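2-hydroxyisobutyryl-CoA synthetase (Aquincola tertiaricarbonis, PDB 6HDY) belongs to the ANL superfamily of AMP-binding enzymes, in which a large N-terminal part and a smaller C-terminal domain share a nucleotide-binding cleft. Local coordinates at residues I366-I370 against I381-E385; F249-P253 against D464-R468; L345-T349 against P360-Q364; M373-R377 against M410-L414. All coordinates share one frame; numbering follows the deposited sequence.

Contact 2 joins segments 211 residues apart, 249-253 and 464-468, and encloses the other three. Contact 3 (345-349 with 360-364) closes before contact 1 (366-370 with 381-385) opens, whereas contact 1 alternates along the chain with contact 4 (373-377 with 410-414). Contacts 1 and 3 share a five-stranded antiparallel sheet, in which strands 340-347 and 366-369 are neighbours; their centres lie about 14 Å apart. Contact 4, about 14 Å from contact 1 between centres, reaches strand 413-419. Contacts 1 and 2, centres about 13 Å apart, touch through Pro253, and both meet 8LQ where the cleft adjoins the C-terminal domain. Contact 4 lies further out, and contact 3 links two sheets beside the cleft.

Contact 1. Residues I366-I370 against I381-E385; sequences IFGRI and IYPSE. With 8LQ ([[(2~{R},3~{S},4~{R},5~{R})-5-(6-aminopurin-9-yl)-3,4-bis(oxidanyl)oxolan-2-yl]methoxy-oxidanyl-phosphoryl] (3~{S})-3-oxidanylbutanoate), chain C.
With OG of Ser384 set between its own backbone N and carbonyl carbon (chi1 65°), the hydroxyl faces Phe367 O, while Tyr382 turns CG anti to its carbonyl carbon (chi1 -85°) and lays its ring along the 368-370 backbone. Ser384 OG donates to Phe367 O at 2.7 Å, meeting a lone pair in the carbonyl plane. The same oxygen accepts from a water, 2.8 Å from Phe367 O, which in turn accepts from Ser384 N, so the start of helix 383-391 grips one carbonyl twice. A small hydroxyl suits this short gap.

Tyr382 packs on backbone more than on side chains. Its CE2 comes within 3.3 Å of Arg369 O, obliquely to the ring, and Ile370 CA approaches the ring edge at the phenol end, with Ile370 CG1 3.4 Å from Tyr382 OH. Gly368 adopts backbone angles at which a beta carbon would press on the preceding carbonyl O, and its bareness leaves room for the Tyr382 ring. Behind the tyrosine, Glu385 OE1 accepts Tyr382 N from above the carboxylate plane.

On the strand's other side Ile366 packs its CB 3.6 Å from 8LQ C2, and Arg369 NH2 reaches 2.8 Å from 8LQ O3'. The two links to Phe367 O, one through water, thus fasten the ligand-bearing strand to helix 383-391, across what is probably the hinge-bearing A8 region of ANL enzymes.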
# COMPACT_ATOMS: atom_id res chain seq x y z
N ILE A 366 19.67 -16.77 -6.20
CA ILE A 366 20.45 -16.42 -5.03
C ILE A 366 20.09 -17.39 -3.92
O ILE A 366 18.91 -17.57 -3.60
CB ILE A 366 20.25 -14.90 -4.69
CG1 ILE A 366 20.89 -14.02 -5.80
CG2 ILE A 366 20.77 -14.52 -3.27
CD1 ILE A 366 20.45 -12.64 -5.88
N PHE A 367 21.13 -18.03 -3.35
CA PHE A 367 21.02 -19.08 -2.33
C PHE A 367 20.54 -18.58 -0.97
O PHE A 367 19.86 -19.30 -0.25
CB PHE A 367 22.35 -19.83 -2.21
CG PHE A 367 22.96 -20.28 -3.52
CD1 PHE A 367 22.22 -21.04 -4.43
CD2 PHE A 367 24.27 -19.98 -3.84
CE1 PHE A 367 22.79 -21.47 -5.63
CE2 PHE A 367 24.84 -20.41 -5.04
CZ PHE A 367 24.09 -21.15 -5.93
N GLY A 368 20.92 -17.36 -0.63
CA GLY A 368 20.58 -16.75 0.65
C GLY A 368 21.63 -15.77 1.11
O GLY A 368 22.60 -15.52 0.38
N ARG A 369 21.44 -15.21 2.30
CA ARG A 369 22.34 -14.26 2.96
C ARG A 369 23.44 -15.08 3.63
O ARG A 369 23.14 -16.05 4.33
CB ARG A 369 21.55 -13.44 4.01
CG ARG A 369 22.22 -12.16 4.45
CD ARG A 369 21.21 -11.04 4.66
NE ARG A 369 21.35 -9.99 3.65
CZ ARG A 369 20.44 -9.05 3.41
NH1 ARG A 369 19.30 -9.04 4.10
NH2 ARG A 369 20.64 -8.13 2.48
N ILE A 370 24.72 -14.73 3.38
CA ILE A 370 25.86 -15.44 3.96
C ILE A 370 25.72 -15.57 5.50
O ILE A 370 26.06 -16.62 6.04
CB ILE A 370 27.21 -14.83 3.51
CG1 ILE A 370 27.41 -15.03 1.99
CG2 ILE A 370 28.41 -15.42 4.31
CD1 ILE A 370 28.50 -14.18 1.38
N ILE A 381 25.62 -25.04 5.90
CA ILE A 381 24.25 -25.21 5.42
C ILE A 381 23.49 -23.88 5.33
O ILE A 381 23.48 -23.11 6.29
CB ILE A 381 23.46 -26.25 6.30
CG1 ILE A 381 24.22 -27.57 6.49
CG2 ILE A 381 22.04 -26.50 5.76
CD1 ILE A 381 24.04 -28.17 7.83
N TYR A 382 22.81 -23.67 4.18
CA TYR A 382 21.93 -22.53 3.95
C TYR A 382 20.49 -22.99 4.19
O TYR A 382 20.14 -24.09 3.76
CB TYR A 382 22.12 -21.97 2.53
CG TYR A 382 23.25 -20.98 2.46
CD1 TYR A 382 24.57 -21.41 2.33
CD2 TYR A 382 23.03 -19.62 2.61
CE1 TYR A 382 25.63 -20.51 2.31
CE2 TYR A 382 24.08 -18.70 2.58
CZ TYR A 382 25.38 -19.15 2.42
OH TYR A 382 26.43 -18.26 2.41
N PRO A 383 19.63 -22.20 4.88
CA PRO A 383 18.24 -22.63 5.12
C PRO A 383 17.47 -23.06 3.87
O PRO A 383 16.60 -23.95 3.95
CB PRO A 383 17.61 -21.41 5.79
CG PRO A 383 18.74 -20.72 6.45
CD PRO A 383 19.89 -20.88 5.50
N SER A 384 17.81 -22.46 2.71
CA SER A 384 17.18 -22.75 1.42
C SER A 384 17.43 -24.19 0.93
O SER A 384 16.64 -24.71 0.14
CB SER A 384 17.60 -21.74 0.35
OG SER A 384 18.98 -21.83 0.09
N GLU A 385 18.54 -24.82 1.39
CA GLU A 385 18.89 -26.21 1.02
C GLU A 385 17.93 -27.20 1.69
O GLU A 385 17.51 -28.17 1.06
CB GLU A 385 20.35 -26.52 1.37
CG GLU A 385 21.38 -25.70 0.60
CD GLU A 385 22.81 -25.80 1.11
OE1 GLU A 385 23.01 -25.76 2.34
OE2 GLU A 385 23.74 -25.88 0.27
N9 8LQ C . 16.38 -11.54 -1.73
C8 8LQ C . 15.65 -10.64 -2.41
N7 8LQ C . 15.29 -11.17 -3.57
C5 8LQ C . 15.81 -12.41 -3.63
C6 8LQ C . 15.71 -13.41 -4.53
N6 8LQ C . 15.04 -13.18 -5.65
N1 8LQ C . 16.32 -14.59 -4.34
C2 8LQ C . 17.03 -14.84 -3.17
N3 8LQ C . 17.05 -13.83 -2.22
C4 8LQ C . 16.47 -12.63 -2.48
CAA 8LQ C . 12.79 -4.98 -2.70
CAZ 8LQ C . 12.97 -6.39 -3.30
OAE 8LQ C . 11.84 -7.20 -2.98
CAL 8LQ C . 14.24 -7.10 -2.78
CAS 8LQ C . 14.24 -7.16 -1.25
OAC 8LQ C . 13.56 -7.99 -0.67
OAQ 8LQ C . 14.97 -6.17 -0.62
PBC 8LQ C . 15.35 -6.22 0.94
OAH 8LQ C . 13.95 -6.12 1.68
OAD 8LQ C . 16.29 -5.16 1.34
O5' 8LQ C . 16.01 -7.64 1.13
C5' 8LQ C . 17.10 -7.96 0.28
C4' 8LQ C . 17.59 -9.35 0.58
O4' 8LQ C . 16.50 -10.29 0.37
C3' 8LQ C . 18.60 -9.69 -0.43
O3' 8LQ C . 19.91 -9.21 -0.01
C2' 8LQ C . 18.51 -11.21 -0.44
O2' 8LQ C . 19.14 -11.80 0.77
C1' 8LQ C . 17.01 -11.41 -0.37
O HOH W 1 19.07 -19.52 2.45

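Contact 2. Residues F249-P253 against D464-R468; sequences FSGEP and DFKAR. With 8LQ ([[(2~{R},3~{S},4~{R},5~{R})-5-(6-aminopurin-9-yl)-3,4-bis(oxidanyl)oxolan-2-yl]methoxy-oxidanyl-phosphoryl] (3~{S})-3-oxidanylbutanoate), chain C; 3HL ((3S)-3-hydroxybutanoic acid), chain B.
Glu252 and Ala467 supply the direct hydrogen bond between these two loops. Ala467 N donates to Glu252 OE1 over 2.8 Å at 158°, meeting the oxygen on its syn side but somewhat out of the carboxylate plane. A water also donates to Glu252 OE1 and to Ala467 O, so the same residue is held at both its N-H and its carbonyl. Glu252 OE2 belongs to Ser223 OG, and a carboxylate suits this place because its two oxygens can serve both sides at once.

Such a meeting is characteristic of the ANL fold: 249-253 follows a strand of the parallel sheet of the N-terminal part, and 464-468 probably corresponds to the family's lysine-bearing A10 loop, here inserted into the cleft. Lys466 brings the charged group: NZ donates to the phosphoryl oxygen OAH of 8LQ at 2.8 Å and to its acyl carbonyl oxygen OAC at 3.0 Å, bridging the two portions of the ligand.

Packing guides that lysine. The chain runs extended beyond CG (chi2 176°, chi3 -178°), passing Gly251 O with CE 3.2 Å away. Gly251 suits its place because its backbone angles would drive a beta carbon against the preceding carbonyl O. Lys466 CG lies over the face of the Phe465 ring, 3.8 Å above its plane, and Phe465 in turn meets Tyr175 edge to face. Pro253 closes on the purine, CG 3.7 Å from 8LQ C2.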
# COMPACT_ATOMS: atom_id res chain seq x y z
N PHE A 249 8.42 -13.17 -8.60
CA PHE A 249 8.72 -12.97 -7.18
C PHE A 249 10.08 -12.39 -6.90
O PHE A 249 11.05 -12.66 -7.61
CB PHE A 249 8.63 -14.34 -6.42
CG PHE A 249 7.41 -15.23 -6.65
CD1 PHE A 249 6.13 -14.80 -6.28
CD2 PHE A 249 7.56 -16.52 -7.15
CE1 PHE A 249 5.03 -15.63 -6.47
CE2 PHE A 249 6.44 -17.35 -7.34
CZ PHE A 249 5.19 -16.91 -6.98
N SER A 250 10.14 -11.69 -5.77
CA SER A 250 11.37 -11.14 -5.19
C SER A 250 11.21 -11.13 -3.67
O SER A 250 10.10 -11.33 -3.16
CB SER A 250 11.65 -9.74 -5.74
OG SER A 250 10.84 -8.79 -5.09
N GLY A 251 12.31 -10.94 -2.96
CA GLY A 251 12.27 -10.80 -1.51
C GLY A 251 13.01 -11.85 -0.73
O GLY A 251 13.44 -11.58 0.39
N GLU A 252 13.16 -13.06 -1.30
CA GLU A 252 13.76 -14.21 -0.62
C GLU A 252 13.95 -15.35 -1.64
O GLU A 252 13.28 -15.33 -2.66
CB GLU A 252 12.79 -14.72 0.49
CG GLU A 252 11.37 -14.96 -0.03
CD GLU A 252 10.42 -15.72 0.86
OE1 GLU A 252 10.71 -15.87 2.07
OE2 GLU A 252 9.36 -16.14 0.36
N PRO A 253 14.77 -16.39 -1.35
CA PRO A 253 14.86 -17.53 -2.29
C PRO A 253 13.51 -18.27 -2.40
O PRO A 253 12.64 -18.15 -1.52
CB PRO A 253 15.93 -18.43 -1.65
CG PRO A 253 16.67 -17.55 -0.69
CD PRO A 253 15.62 -16.61 -0.17
N ASP A 464 2.60 -13.68 4.31
CA ASP A 464 2.39 -12.96 3.06
C ASP A 464 3.64 -12.14 2.69
O ASP A 464 3.64 -11.41 1.69
CB ASP A 464 1.14 -12.07 3.11
CG ASP A 464 1.05 -11.07 4.23
OD1 ASP A 464 2.10 -10.74 4.84
OD2 ASP A 464 -0.07 -10.61 4.52
N PHE A 465 4.72 -12.28 3.52
CA PHE A 465 6.02 -11.63 3.39
C PHE A 465 7.15 -12.68 3.28
O PHE A 465 6.98 -13.65 2.55
CB PHE A 465 6.25 -10.59 4.51
CG PHE A 465 7.32 -9.56 4.20
CD1 PHE A 465 7.33 -8.88 2.99
CD2 PHE A 465 8.31 -9.26 5.14
CE1 PHE A 465 8.32 -7.93 2.71
CE2 PHE A 465 9.32 -8.34 4.84
CZ PHE A 465 9.31 -7.66 3.64
N LYS A 466 8.29 -12.47 3.96
CA LYS A 466 9.44 -13.36 3.89
C LYS A 466 9.38 -14.42 4.98
O LYS A 466 9.15 -14.10 6.15
CB LYS A 466 10.76 -12.56 4.00
CG LYS A 466 10.86 -11.39 3.03
CD LYS A 466 12.14 -10.57 3.25
CE LYS A 466 12.19 -9.38 2.29
NZ LYS A 466 13.55 -8.79 2.22
N ALA A 467 9.60 -15.67 4.60
CA ALA A 467 9.60 -16.78 5.54
C ALA A 467 10.86 -16.77 6.45
O ALA A 467 11.99 -16.81 5.95
CB ALA A 467 9.49 -18.10 4.78
N ARG A 468 10.64 -16.70 7.78
CA ARG A 468 11.73 -16.72 8.77
C ARG A 468 11.65 -18.09 9.46
O ARG A 468 10.92 -18.26 10.45
CB ARG A 468 11.62 -15.55 9.78
CG ARG A 468 11.23 -14.18 9.20
CD ARG A 468 12.34 -13.48 8.43
NE ARG A 468 11.98 -12.09 8.12
CZ ARG A 468 12.61 -11.31 7.24
NH1 ARG A 468 13.63 -11.78 6.54
NH2 ARG A 468 12.20 -10.06 7.04
N9 8LQ C . 16.38 -11.54 -1.73
C8 8LQ C . 15.65 -10.64 -2.41
N7 8LQ C . 15.29 -11.17 -3.57
C5 8LQ C . 15.81 -12.41 -3.63
C6 8LQ C . 15.71 -13.41 -4.53
N6 8LQ C . 15.04 -13.18 -5.65
N1 8LQ C . 16.32 -14.59 -4.34
C2 8LQ C . 17.03 -14.84 -3.17
N3 8LQ C . 17.05 -13.83 -2.22
C4 8LQ C . 16.47 -12.63 -2.48
CAA 8LQ C . 12.79 -4.98 -2.70
CAZ 8LQ C . 12.97 -6.39 -3.30
OAE 8LQ C . 11.84 -7.20 -2.98
CAL 8LQ C . 14.24 -7.10 -2.78
CAS 8LQ C . 14.24 -7.16 -1.25
OAC 8LQ C . 13.56 -7.99 -0.67
OAQ 8LQ C . 14.97 -6.17 -0.62
PBC 8LQ C . 15.35 -6.22 0.94
OAH 8LQ C . 13.95 -6.12 1.68
OAD 8LQ C . 16.29 -5.16 1.34
O5' 8LQ C . 16.01 -7.64 1.13
C5' 8LQ C . 17.10 -7.96 0.28
C4' 8LQ C . 17.59 -9.35 0.58
O4' 8LQ C . 16.50 -10.29 0.37
C3' 8LQ C . 18.60 -9.69 -0.43
O3' 8LQ C . 19.91 -9.21 -0.01
C2' 8LQ C . 18.51 -11.21 -0.44
O2' 8LQ C . 19.14 -11.80 0.77
C1' 8LQ C . 17.01 -11.41 -0.37
CA 3HL B . 13.75 -6.79 -2.00
CB 3HL B . 13.65 -5.25 -2.02
OG1 3HL B . 13.55 -4.71 -3.34
CG2 3HL B . 12.46 -4.75 -1.26
C 3HL B . 13.65 -7.30 -3.41
OA 3HL B . 12.60 -7.17 -4.02
OB 3HL B . 14.82 -7.71 -3.97
O HOH W 2 13.18 -16.23 3.50

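Contact 3. Residues L345-T349 against P360-Q364; sequences LTLWT and PRLPQ. With SO4 (sulfate ion), chain E.
Thr349 and Arg361 exchange two backbone hydrogen bonds, the signature of an antiparallel hydrogen-bonded pair: Thr349 N to Arg361 O at 3.0 Å (156°) and Arg361 N to Thr349 O, also at 3.0 Å (168°). CA-H...O contacts extend the backbone pairing, with Leu362 CA 3.3 Å from Leu347 O. That carbonyl also accepts from a water to which Gln364 N donates.

Apolar packing surrounds the bridge. Leu362 puts CD2 3.7 Å from Trp348 CB and crosses Thr346 at about a right angle, a branched leucine filling the corner between them. Thr346 OG1 lies against Leu362 CD2 and is hydrogen-bonded to Gly365 O, which lets a threonine sit in apolar company. Pro360 runs alongside Trp348, its CB 4.1 Å from CE3, while the indole NE1 bonds to Val317 O. Leu347 CD2 meets Pro363 CD at 4.4 Å.

Charge appears at the outer end. An extended chain carries the Arg361 guanidinium to a sulfate ion, probably from the crystallisation liquor, NH1 donating to SO4 O2 at 2.9 Å; NH2 has a protein partner in Asp295 O.

The touching parts, 346-349 and 360-363, run 118° apart end to end, far from antiparallel, consistent with a single bridge. This isolated antiparallel bridge joins the residues following strand 340-347, in the five-stranded sheet, to strand 361-362 of a separate three-stranded sheet.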
# COMPACT_ATOMS: atom_id res chain seq x y z
N LEU A 345 24.85 -14.97 -1.37
CA LEU A 345 25.65 -15.95 -2.07
C LEU A 345 24.94 -16.36 -3.36
O LEU A 345 23.73 -16.58 -3.36
CB LEU A 345 25.98 -17.17 -1.19
CG LEU A 345 27.10 -18.05 -1.69
CD1 LEU A 345 28.46 -17.41 -1.46
CD2 LEU A 345 27.06 -19.42 -1.02
N THR A 346 25.70 -16.42 -4.46
CA THR A 346 25.18 -16.84 -5.76
C THR A 346 26.30 -17.50 -6.58
O THR A 346 27.45 -17.54 -6.16
CB THR A 346 24.53 -15.65 -6.52
OG1 THR A 346 23.70 -16.15 -7.57
CG2 THR A 346 25.55 -14.69 -7.10
N LEU A 347 25.93 -18.02 -7.74
CA LEU A 347 26.81 -18.56 -8.76
C LEU A 347 26.38 -17.84 -10.03
O LEU A 347 25.18 -17.72 -10.31
CB LEU A 347 26.65 -20.09 -8.92
CG LEU A 347 27.69 -20.77 -9.82
CD1 LEU A 347 28.01 -22.14 -9.32
CD2 LEU A 347 27.20 -20.88 -11.25
N TRP A 348 27.37 -17.40 -10.82
CA TRP A 348 27.14 -16.74 -12.09
C TRP A 348 27.90 -17.44 -13.23
O TRP A 348 28.99 -17.98 -13.02
CB TRP A 348 27.40 -15.20 -12.04
CG TRP A 348 28.83 -14.70 -12.03
CD1 TRP A 348 29.96 -15.38 -11.65
CD2 TRP A 348 29.25 -13.36 -12.32
NE1 TRP A 348 31.06 -14.56 -11.75
CE2 TRP A 348 30.66 -13.32 -12.17
CE3 TRP A 348 28.58 -12.18 -12.71
CZ2 TRP A 348 31.40 -12.14 -12.36
CZ3 TRP A 348 29.31 -11.04 -12.94
CH2 TRP A 348 30.70 -11.02 -12.75
N THR A 349 27.27 -17.48 -14.42
CA THR A 349 27.83 -18.08 -15.64
C THR A 349 27.63 -17.10 -16.78
O THR A 349 26.87 -16.14 -16.64
CB THR A 349 27.20 -19.46 -15.94
OG1 THR A 349 25.77 -19.35 -15.99
CG2 THR A 349 27.62 -20.53 -14.94
N PRO A 360 25.22 -11.86 -18.19
CA PRO A 360 25.61 -12.95 -17.27
C PRO A 360 24.34 -13.43 -16.56
O PRO A 360 23.35 -12.69 -16.49
CB PRO A 360 26.56 -12.27 -16.27
CG PRO A 360 26.96 -10.99 -16.92
CD PRO A 360 25.76 -10.57 -17.71
N ARG A 361 24.37 -14.66 -16.07
CA ARG A 361 23.22 -15.30 -15.46
C ARG A 361 23.55 -15.83 -14.06
O ARG A 361 24.68 -16.22 -13.78
CB ARG A 361 22.79 -16.47 -16.38
CG ARG A 361 21.45 -17.12 -16.06
CD ARG A 361 21.11 -18.17 -17.11
NE ARG A 361 19.69 -18.56 -17.06
CZ ARG A 361 19.11 -19.39 -17.91
NH1 ARG A 361 19.81 -19.94 -18.90
NH2 ARG A 361 17.83 -19.70 -17.77
N LEU A 362 22.52 -15.90 -13.21
CA LEU A 362 22.51 -16.53 -11.90
C LEU A 362 21.58 -17.74 -12.13
O LEU A 362 20.36 -17.64 -11.92
CB LEU A 362 21.99 -15.58 -10.81
CG LEU A 362 22.62 -14.17 -10.75
CD1 LEU A 362 22.03 -13.35 -9.60
CD2 LEU A 362 24.14 -14.23 -10.63
N PRO A 363 22.13 -18.88 -12.65
CA PRO A 363 21.29 -20.03 -13.02
C PRO A 363 20.42 -20.66 -11.93
O PRO A 363 19.44 -21.35 -12.25
CB PRO A 363 22.30 -21.06 -13.54
CG PRO A 363 23.49 -20.28 -13.90
CD PRO A 363 23.55 -19.15 -12.95
N GLN A 364 20.83 -20.47 -10.66
CA GLN A 364 20.14 -21.02 -9.50
C GLN A 364 19.67 -19.90 -8.57
O GLN A 364 19.35 -20.14 -7.39
CB GLN A 364 21.08 -22.00 -8.79
CG GLN A 364 21.25 -23.31 -9.55
CD GLN A 364 22.67 -23.82 -9.50
OE1 GLN A 364 23.16 -24.26 -8.45
NE2 GLN A 364 23.34 -23.80 -10.64
S SO4 E . 19.45 -22.99 -20.42
O1 SO4 E . 20.49 -22.06 -20.86
O2 SO4 E . 18.35 -22.29 -19.74
O3 SO4 E . 18.89 -23.68 -21.58
O4 SO4 E . 20.04 -23.96 -19.49
O HOH W 3 22.77 -18.86 -9.35

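Contact 4. Residues M373-R377 against M410-L414; sequences MFTIR and MDELL
Ile376 meets Met410, Asp411 and Leu413 from the heart of this contact. CG1 packs 3.8 Å from Met410 CB, CG2 lies 3.5 Å from Asp411 O, and CD1 reaches 3.7 Å from Leu413 CD1, the isoleucine and leucine crossing at about a right angle. Beta-branching suits the place, because the two arms address different parts of 410-414: CG1 is anti to the carbonyl carbon (chi1 -61°) and carries CD1 inward, while CG2 covers the backbone beyond Met410.

Two neighbours widen the apolar patch. Phe374 brings CE2 3.9 Å from Leu413 CD1, obliquely to its ring. The Met410 chain, bent at its last torsion (chi3 -69°), curls its methyl back so that CE lies 3.5 Å from Thr375 O; a flexible thioether can fold in this way.

Next comes the backbone. Arg377 N donates to Met410 O at 3.1 Å, nearly along the C=O axis, and the arginine's CG rests 3.5 Å from Asp411 O. Arg377 adopts a left-handed backbone as strand 374-376 turns back toward strand 379-381.

Further out, Ile386 of helix 383-391 covers both Phe374 and Leu413, and Phe477 of helix 474-486 covers Met410. The contact thereby sets the hairpin of strands 374-376 and 379-381 against the turn that leads into strand 413-419, an inner strand of the C-terminal sheet. Its chemistry is chiefly apolar with one backbone bond, and the separation of 4.7 Å between Arg377 NH1 and Asp411 OD1 implies at most a loose attraction at the rim.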
# COMPACT_ATOMS: atom_id res chain seq x y z
N MET A 373 23.54 -18.58 6.99
CA MET A 373 24.19 -19.88 6.98
C MET A 373 24.61 -20.29 8.42
O MET A 373 25.05 -19.45 9.20
CB MET A 373 25.41 -19.85 6.03
CG MET A 373 26.16 -21.18 5.95
SD MET A 373 27.92 -21.14 6.40
CE MET A 373 27.83 -21.03 8.13
N PHE A 374 24.45 -21.58 8.73
CA PHE A 374 24.85 -22.19 10.01
C PHE A 374 25.69 -23.43 9.72
O PHE A 374 25.64 -23.98 8.62
CB PHE A 374 23.63 -22.51 10.89
CG PHE A 374 22.58 -23.35 10.18
CD1 PHE A 374 21.59 -22.75 9.41
CD2 PHE A 374 22.61 -24.73 10.26
CE1 PHE A 374 20.65 -23.52 8.72
CE2 PHE A 374 21.67 -25.51 9.57
CZ PHE A 374 20.69 -24.90 8.81
N THR A 375 26.48 -23.86 10.70
CA THR A 375 27.37 -25.00 10.54
C THR A 375 27.03 -26.15 11.50
O THR A 375 26.91 -25.93 12.71
CB THR A 375 28.83 -24.53 10.63
OG1 THR A 375 29.06 -23.60 9.58
CG2 THR A 375 29.83 -25.67 10.50
N ILE A 376 26.88 -27.36 10.94
CA ILE A 376 26.63 -28.59 11.70
C ILE A 376 27.71 -29.62 11.33
O ILE A 376 27.80 -30.00 10.16
CB ILE A 376 25.17 -29.10 11.60
CG1 ILE A 376 24.20 -28.04 12.17
CG2 ILE A 376 25.02 -30.42 12.37
CD1 ILE A 376 22.87 -28.15 11.80
N ARG A 377 28.56 -30.01 12.31
CA ARG A 377 29.70 -30.94 12.19
C ARG A 377 30.61 -30.60 10.98
O ARG A 377 30.85 -31.44 10.11
CB ARG A 377 29.25 -32.41 12.19
CG ARG A 377 29.03 -32.98 13.59
CD ARG A 377 28.94 -34.50 13.58
NE ARG A 377 30.22 -35.15 13.27
CZ ARG A 377 30.88 -35.95 14.11
NH1 ARG A 377 30.39 -36.22 15.31
NH2 ARG A 377 32.04 -36.49 13.74
N MET A 410 27.07 -27.29 16.92
CA MET A 410 25.98 -28.24 16.73
C MET A 410 26.44 -29.54 16.10
O MET A 410 27.12 -29.53 15.07
CB MET A 410 24.85 -27.63 15.90
CG MET A 410 24.09 -26.56 16.63
SD MET A 410 22.89 -25.79 15.54
CE MET A 410 23.96 -24.93 14.40
N ASP A 411 26.04 -30.67 16.72
CA ASP A 411 26.36 -32.02 16.25
C ASP A 411 25.31 -32.53 15.26
O ASP A 411 25.64 -33.28 14.33
CB ASP A 411 26.50 -32.98 17.44
CG ASP A 411 27.74 -32.72 18.30
OD1 ASP A 411 28.83 -32.54 17.72
OD2 ASP A 411 27.62 -32.76 19.55
N GLU A 412 24.03 -32.12 15.46
CA GLU A 412 22.91 -32.54 14.62
C GLU A 412 22.01 -31.36 14.25
O GLU A 412 22.03 -30.32 14.91
CB GLU A 412 22.04 -33.64 15.31
CG GLU A 412 22.77 -34.62 16.23
CD GLU A 412 22.33 -34.56 17.68
OE1 GLU A 412 22.56 -33.52 18.34
OE2 GLU A 412 21.73 -35.56 18.15
N LEU A 413 21.20 -31.56 13.22
CA LEU A 413 20.23 -30.61 12.72
C LEU A 413 18.85 -30.91 13.33
O LEU A 413 18.36 -32.02 13.17
CB LEU A 413 20.17 -30.69 11.18
CG LEU A 413 19.10 -29.83 10.47
CD1 LEU A 413 19.30 -28.34 10.75
CD2 LEU A 413 19.10 -30.08 8.99
N LEU A 414 18.25 -29.94 14.04
CA LEU A 414 16.93 -30.10 14.65
C LEU A 414 15.89 -29.46 13.72
O LEU A 414 15.98 -28.27 13.40
CB LEU A 414 16.84 -29.50 16.08
CG LEU A 414 17.83 -29.98 17.16
CD1 LEU A 414 17.53 -29.33 18.49
CD2 LEU A 414 17.80 -31.50 17.33